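Local structure of lipopolysaccharide core heptose(I) kinase WaaP (6DFL) at residues 76-81 and 91-96; 115-120 and 183-188. The protein phosphorylates the first heptose of the lipopolysaccharide core with ATP and also has protein-tyrosine kinase activity, autophosphorylating on its tyrosines. All coordinates share one frame; numbering follows the deposited sequence.

Interaction 1. Residues 76-81 and 91-96; sequences RQEWQA and ATMTAV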
loop_
_atom_site.group_PDB
_atom_site.type_symbol
_atom_site.label_atom_id
_atom_site.label_comp_id
_atom_site.label_asym_id
_atom_site.label_seq_id
_atom_site.Cartn_x
_atom_site.Cartn_y
_atom_site.Cartn_z
ATOM N N ARG A 76 14.734 -16.499 -6.962
ATOM C CA ARG A 76 15.453 -15.991 -5.803
ATOM C C ARG A 76 14.866 -14.671 -5.331
ATOM O O ARG A 76 14.707 -14.460 -4.122
ATOM C CB ARG A 76 16.927 -15.834 -6.148
ATOM C CG ARG A 76 17.798 -15.329 -5.049
ATOM C CD ARG A 76 19.201 -15.165 -5.575
ATOM N NE ARG A 76 19.780 -16.441 -5.979
ATOM C CZ ARG A 76 21.011 -16.575 -6.456
ATOM N NH1 ARG A 76 21.779 -15.502 -6.585
ATOM N NH2 ARG A 76 21.474 -17.775 -6.799
ATOM N N GLN A 77 14.505 -13.788 -6.267
ATOM C CA GLN A 77 13.990 -12.473 -5.898
ATOM C C GLN A 77 12.788 -12.591 -4.970
ATOM O O GLN A 77 12.788 -12.042 -3.859
ATOM C CB GLN A 77 13.617 -11.676 -7.144
ATOM C CG GLN A 77 14.757 -10.920 -7.749
ATOM C CD GLN A 77 15.725 -11.825 -8.460
ATOM O OE1 GLN A 77 15.335 -12.807 -9.112
ATOM N NE2 GLN A 77 17.002 -11.503 -8.351
ATOM N N GLU A 78 11.746 -13.280 -5.424
ATOM C CA GLU A 78 10.583 -13.532 -4.584
ATOM C C GLU A 78 10.974 -14.173 -3.255
ATOM O O GLU A 78 10.463 -13.788 -2.199
ATOM C CB GLU A 78 9.597 -14.417 -5.338
ATOM C CG GLU A 78 8.180 -14.365 -4.824
ATOM C CD GLU A 78 7.228 -15.165 -5.707
ATOM O OE1 GLU A 78 7.654 -15.576 -6.813
ATOM O OE2 GLU A 78 6.068 -15.387 -5.289
ATOM N N TRP A 79 11.875 -15.160 -3.285
ATOM C CA TRP A 79 12.118 -15.946 -2.076
ATOM C C TRP A 79 12.750 -15.106 -0.977
ATOM O O TRP A 79 12.383 -15.245 0.194
ATOM C CB TRP A 79 13.003 -17.149 -2.382
ATOM C CG TRP A 79 13.619 -17.787 -1.160
ATOM C CD1 TRP A 79 14.885 -17.614 -0.703
ATOM C CD2 TRP A 79 12.987 -18.717 -0.251
ATOM N NE1 TRP A 79 15.092 -18.381 0.436
ATOM C CE2 TRP A 79 13.944 -19.069 0.726
ATOM C CE3 TRP A 79 11.707 -19.284 -0.171
ATOM C CZ2 TRP A 79 13.667 -19.949 1.765
ATOM C CZ3 TRP A 79 11.436 -20.166 0.866
ATOM C CH2 TRP A 79 12.413 -20.482 1.823
ATOM N N GLN A 80 13.693 -14.225 -1.336
ATOM C CA GLN A 80 14.379 -13.406 -0.347
ATOM C C GLN A 80 13.493 -12.253 0.113
ATOM O O GLN A 80 13.575 -11.828 1.276
ATOM C CB GLN A 80 15.702 -12.891 -0.922
ATOM C CG GLN A 80 16.853 -13.888 -0.908
ATOM C CD GLN A 80 18.056 -13.396 -1.699
ATOM O OE1 GLN A 80 18.055 -12.274 -2.220
ATOM N NE2 GLN A 80 19.089 -14.237 -1.800
ATOM N N ALA A 81 12.639 -11.721 -0.772
ATOM C CA ALA A 81 11.678 -10.717 -0.322
ATOM C C ALA A 81 10.710 -11.322 0.678
ATOM O O ALA A 81 10.473 -10.763 1.752
ATOM C CB ALA A 81 10.913 -10.125 -1.497
ATOM N N ALA A 91 2.922 -8.659 6.314
ATOM C CA ALA A 91 2.082 -9.775 5.928
ATOM C C ALA A 91 2.173 -10.038 4.416
ATOM O O ALA A 91 1.963 -9.141 3.597
ATOM C CB ALA A 91 0.656 -9.471 6.370
ATOM N N THR A 92 2.516 -11.264 4.046
ATOM C CA THR A 92 2.749 -11.572 2.645
ATOM C C THR A 92 2.478 -13.051 2.421
ATOM O O THR A 92 1.922 -13.739 3.287
ATOM C CB THR A 92 4.172 -11.180 2.228
ATOM O OG1 THR A 92 4.329 -11.368 0.818
ATOM C CG2 THR A 92 5.184 -12.035 2.935
HETATM N N MSE A 93 2.864 -13.531 1.239
HETATM C CA MSE A 93 2.710 -14.924 0.895
HETATM C C MSE A 93 3.574 -15.766 1.792
HETATM O O MSE A 93 4.556 -15.293 2.353
HETATM C CB MSE A 93 3.086 -15.185 -0.565
HETATM C CG MSE A 93 2.146 -14.583 -1.582
HETATM SE SE MSE A 93 3.191 -14.002 -3.101
HETATM C CE MSE A 93 2.137 -14.883 -4.546
ATOM N N THR A 94 3.213 -17.029 1.926
ATOM C CA THR A 94 4.051 -17.999 2.605
ATOM C C THR A 94 4.605 -18.931 1.543
ATOM O O THR A 94 3.873 -19.341 0.640
ATOM C CB THR A 94 3.253 -18.754 3.665
ATOM O OG1 THR A 94 2.841 -17.827 4.674
ATOM C CG2 THR A 94 4.088 -19.857 4.296
ATOM N N ALA A 95 5.901 -19.213 1.622
ATOM C CA ALA A 95 6.605 -20.009 0.625
ATOM C C ALA A 95 6.829 -21.407 1.178
ATOM O O ALA A 95 7.501 -21.571 2.198
ATOM C CB ALA A 95 7.939 -19.367 0.266
ATOM N N VAL A 96 6.271 -22.410 0.504
ATOM C CA VAL A 96 6.394 -23.791 0.963
ATOM C C VAL A 96 7.441 -24.585 0.196
ATOM O O VAL A 96 7.793 -25.695 0.626
ATOM C CB VAL A 96 5.038 -24.523 0.894
ATOM C CG1 VAL A 96 4.102 -23.989 1.961
ATOM C CG2 VAL A 96 4.411 -24.370 -0.500
#
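In the amino-terminal lobe of this kinase fold, E78 and W79 on helix 76-87, probably the counterpart of helix C in protein kinases, face M93 and A95 where the chain runs into strand 95-101. The E78 chain, with CG anti to its amide nitrogen (chi1 -159°) and extended beyond, carries its carboxylate across to M93, a selenomethionine here. OE2 comes 3.9 Å from M93 SE, and the two side chains cross at about a right angle. M93, bent at chi2 and chi3, also brings CE to 4.0 Å from E78 OE2, a van der Waals contact from an apolar neighbour that does not compete for the carboxylate's salt bridge to K51. That salt bridge is consistent with the lysine-glutamate pair of protein kinases. One residue along the helix, W79 brings the edge of its six-membered ring to A95, whose CB lies near the ring plane, 3.6 Å from CZ3 and 3.8 Å from CE3. The single methyl of A95 suits a place where a broad indole must approach a strand closely. In the five-stranded sheet, E78 reaches K51 of strand 48-53 and I112 and T114 of strand 109-115, while W79 stacks on Y98 of strand 95-101.

Interaction 2. Residues 115-120 and 183-188; sequences EELAPT and RLSVID
L117 and I187 meet methyl to methyl, with L117 CD1 3.6 Å from I187 CG2, as the two side chains slide past each other in opposite directions. In I187, CG2 lies anti to the carbonyl carbon while CG1 sits between the backbone N and the carbonyl carbon (chi1 63°), an arrangement that turns the branch methyl toward the leucine. Branched apolar residues fit here because each offers a methyl without needing a polar partner. The same CD1 lies more loosely over S185, 4.3 Å from its CB; the serine hydroxyl is hydrogen-bonded to H172. Behind L117 the chain folds back through the cis peptide before P119, and T120 OG1 donates to L117 O at 3.1 Å, standing 43° above the carbonyl plane. This bond ties the two ends of the short turn together. Segment 115-120 probably corresponds to the hinge between the kinase lobes, and I187 directly precedes D188, probably the counterpart of the DFG aspartate. I187 lies about 9 Å, side chain to side chain, from D163, probably an active-site residue. L170 of strand 169-172 touches both I187 and T120, while L184 and V186 of strand 184-186 pack on helix 137-156.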
loop_
_atom_site.group_PDB
_atom_site.type_symbol
_atom_site.label_atom_id
_atom_site.label_comp_id
_atom_site.label_asym_id
_atom_site.label_seq_id
_atom_site.Cartn_x
_atom_site.Cartn_y
_atom_site.Cartn_z
ATOM N N GLU A 115 1.830 -20.462 -1.023
ATOM C CA GLU A 115 0.444 -20.730 -0.668
ATOM C C GLU A 115 -0.487 -19.678 -1.256
ATOM O O GLU A 115 -0.116 -18.514 -1.442
ATOM C CB GLU A 115 0.263 -20.751 0.846
ATOM C CG GLU A 115 0.798 -21.987 1.535
ATOM C CD GLU A 115 0.659 -21.901 3.060
ATOM O OE1 GLU A 115 0.357 -20.802 3.588
ATOM O OE2 GLU A 115 0.855 -22.935 3.735
ATOM N N GLU A 116 -1.712 -20.101 -1.551
ATOM C CA GLU A 116 -2.735 -19.164 -1.973
ATOM C C GLU A 116 -3.274 -18.405 -0.767
ATOM O O GLU A 116 -3.424 -18.959 0.324
ATOM C CB GLU A 116 -3.876 -19.883 -2.680
ATOM C CG GLU A 116 -4.842 -18.932 -3.354
ATOM C CD GLU A 116 -5.930 -19.650 -4.141
ATOM O OE1 GLU A 116 -6.501 -20.621 -3.602
ATOM O OE2 GLU A 116 -6.204 -19.237 -5.292
ATOM N N LEU A 117 -3.559 -17.131 -0.975
ATOM C CA LEU A 117 -4.206 -16.302 0.023
ATOM C C LEU A 117 -5.661 -16.133 -0.384
ATOM O O LEU A 117 -5.952 -15.555 -1.440
ATOM C CB LEU A 117 -3.506 -14.954 0.137
ATOM C CG LEU A 117 -2.058 -15.106 0.571
ATOM C CD1 LEU A 117 -1.262 -13.957 0.006
ATOM C CD2 LEU A 117 -1.966 -15.165 2.089
ATOM N N ALA A 118 -6.567 -16.651 0.439
ATOM C CA ALA A 118 -7.969 -16.690 0.052
ATOM C C ALA A 118 -8.816 -16.997 1.277
ATOM O O ALA A 118 -8.393 -17.769 2.142
ATOM C CB ALA A 118 -8.197 -17.737 -1.046
ATOM N N PRO A 119 -10.016 -16.417 1.393
ATOM C CA PRO A 119 -10.570 -15.494 0.400
ATOM C C PRO A 119 -10.012 -14.076 0.537
ATOM O O PRO A 119 -9.878 -13.563 1.644
ATOM C CB PRO A 119 -12.069 -15.524 0.705
ATOM C CG PRO A 119 -12.128 -15.784 2.180
ATOM C CD PRO A 119 -10.959 -16.685 2.494
ATOM N N THR A 120 -9.675 -13.472 -0.599
ATOM C CA THR A 120 -9.114 -12.135 -0.659
ATOM C C THR A 120 -9.738 -11.384 -1.820
ATOM O O THR A 120 -10.222 -11.975 -2.784
ATOM C CB THR A 120 -7.593 -12.156 -0.855
ATOM O OG1 THR A 120 -7.288 -12.833 -2.078
ATOM C CG2 THR A 120 -6.900 -12.878 0.288
ATOM N N ARG A 183 -7.202 -6.901 7.551
ATOM C CA ARG A 183 -5.788 -7.182 7.350
ATOM C C ARG A 183 -5.452 -7.253 5.866
ATOM O O ARG A 183 -6.236 -7.757 5.053
ATOM C CB ARG A 183 -5.363 -8.476 8.046
ATOM C CG ARG A 183 -6.106 -9.700 7.618
ATOM C CD ARG A 183 -5.707 -10.876 8.481
ATOM N NE ARG A 183 -6.346 -12.101 8.021
ATOM C CZ ARG A 183 -5.717 -13.082 7.385
ATOM N NH1 ARG A 183 -4.415 -12.992 7.133
ATOM N NH2 ARG A 183 -6.394 -14.156 7.002
ATOM N N LEU A 184 -4.282 -6.723 5.529
ATOM C CA LEU A 184 -3.747 -6.722 4.186
ATOM C C LEU A 184 -2.623 -7.745 4.080
ATOM O O LEU A 184 -2.045 -8.164 5.083
ATOM C CB LEU A 184 -3.243 -5.329 3.804
ATOM C CG LEU A 184 -4.323 -4.248 3.766
ATOM C CD1 LEU A 184 -3.768 -2.936 3.267
ATOM C CD2 LEU A 184 -5.515 -4.679 2.913
ATOM N N SER A 185 -2.369 -8.197 2.847
ATOM C CA SER A 185 -1.148 -8.907 2.501
ATOM C C SER A 185 -0.618 -8.331 1.200
ATOM O O SER A 185 -1.393 -8.056 0.273
ATOM C CB SER A 185 -1.380 -10.404 2.342
ATOM O OG SER A 185 -1.925 -10.954 3.515
ATOM N N VAL A 186 0.681 -8.125 1.138
ATOM C CA VAL A 186 1.317 -7.742 -0.115
ATOM C C VAL A 186 1.694 -9.014 -0.868
ATOM O O VAL A 186 2.169 -9.989 -0.272
ATOM C CB VAL A 186 2.545 -6.851 0.135
ATOM C CG1 VAL A 186 3.541 -7.543 1.086
ATOM C CG2 VAL A 186 3.216 -6.470 -1.205
ATOM N N ILE A 187 1.461 -9.018 -2.177
ATOM C CA ILE A 187 1.804 -10.193 -2.967
ATOM C C ILE A 187 2.650 -9.753 -4.141
ATOM O O ILE A 187 3.098 -8.601 -4.192
ATOM C CB ILE A 187 0.552 -10.939 -3.452
ATOM C CG1 ILE A 187 -0.247 -10.026 -4.389
ATOM C CG2 ILE A 187 -0.287 -11.399 -2.270
ATOM C CD1 ILE A 187 -1.233 -10.744 -5.287
ATOM N N ASP A 188 2.804 -10.663 -5.109
ATOM C CA ASP A 188 3.687 -10.598 -6.260
ATOM C C ASP A 188 5.013 -9.924 -6.003
ATOM O O ASP A 188 5.163 -8.728 -6.271
ATOM C CB ASP A 188 3.063 -9.866 -7.429
ATOM C CG ASP A 188 4.021 -9.810 -8.604
ATOM O OD1 ASP A 188 4.651 -10.853 -8.886
ATOM O OD2 ASP A 188 4.193 -8.739 -9.212
#

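How the interactions relate
From the N terminus, helix 76-87 comes first, and interaction 1 closes a short loop as the chain turns back into strand 95-101. Interaction 2 opens at the end of strand 109-115 and closes a much longer loop, which includes helices 123-127 and 137-156 as well as D163. The two are therefore in series, neither nested nor crossed, yet their segments touch in space. Residues 91-96 bridge both sides of interaction 2: T92 OG1 lies 2.8 Å from V186 O, and T94 O lies 2.9 Å from E115 N, both probable hydrogen bonds. Interaction 1 joins helix to sheet within the amino-terminal lobe; interaction 2 joins the probable hinge to the carboxy-terminal lobe.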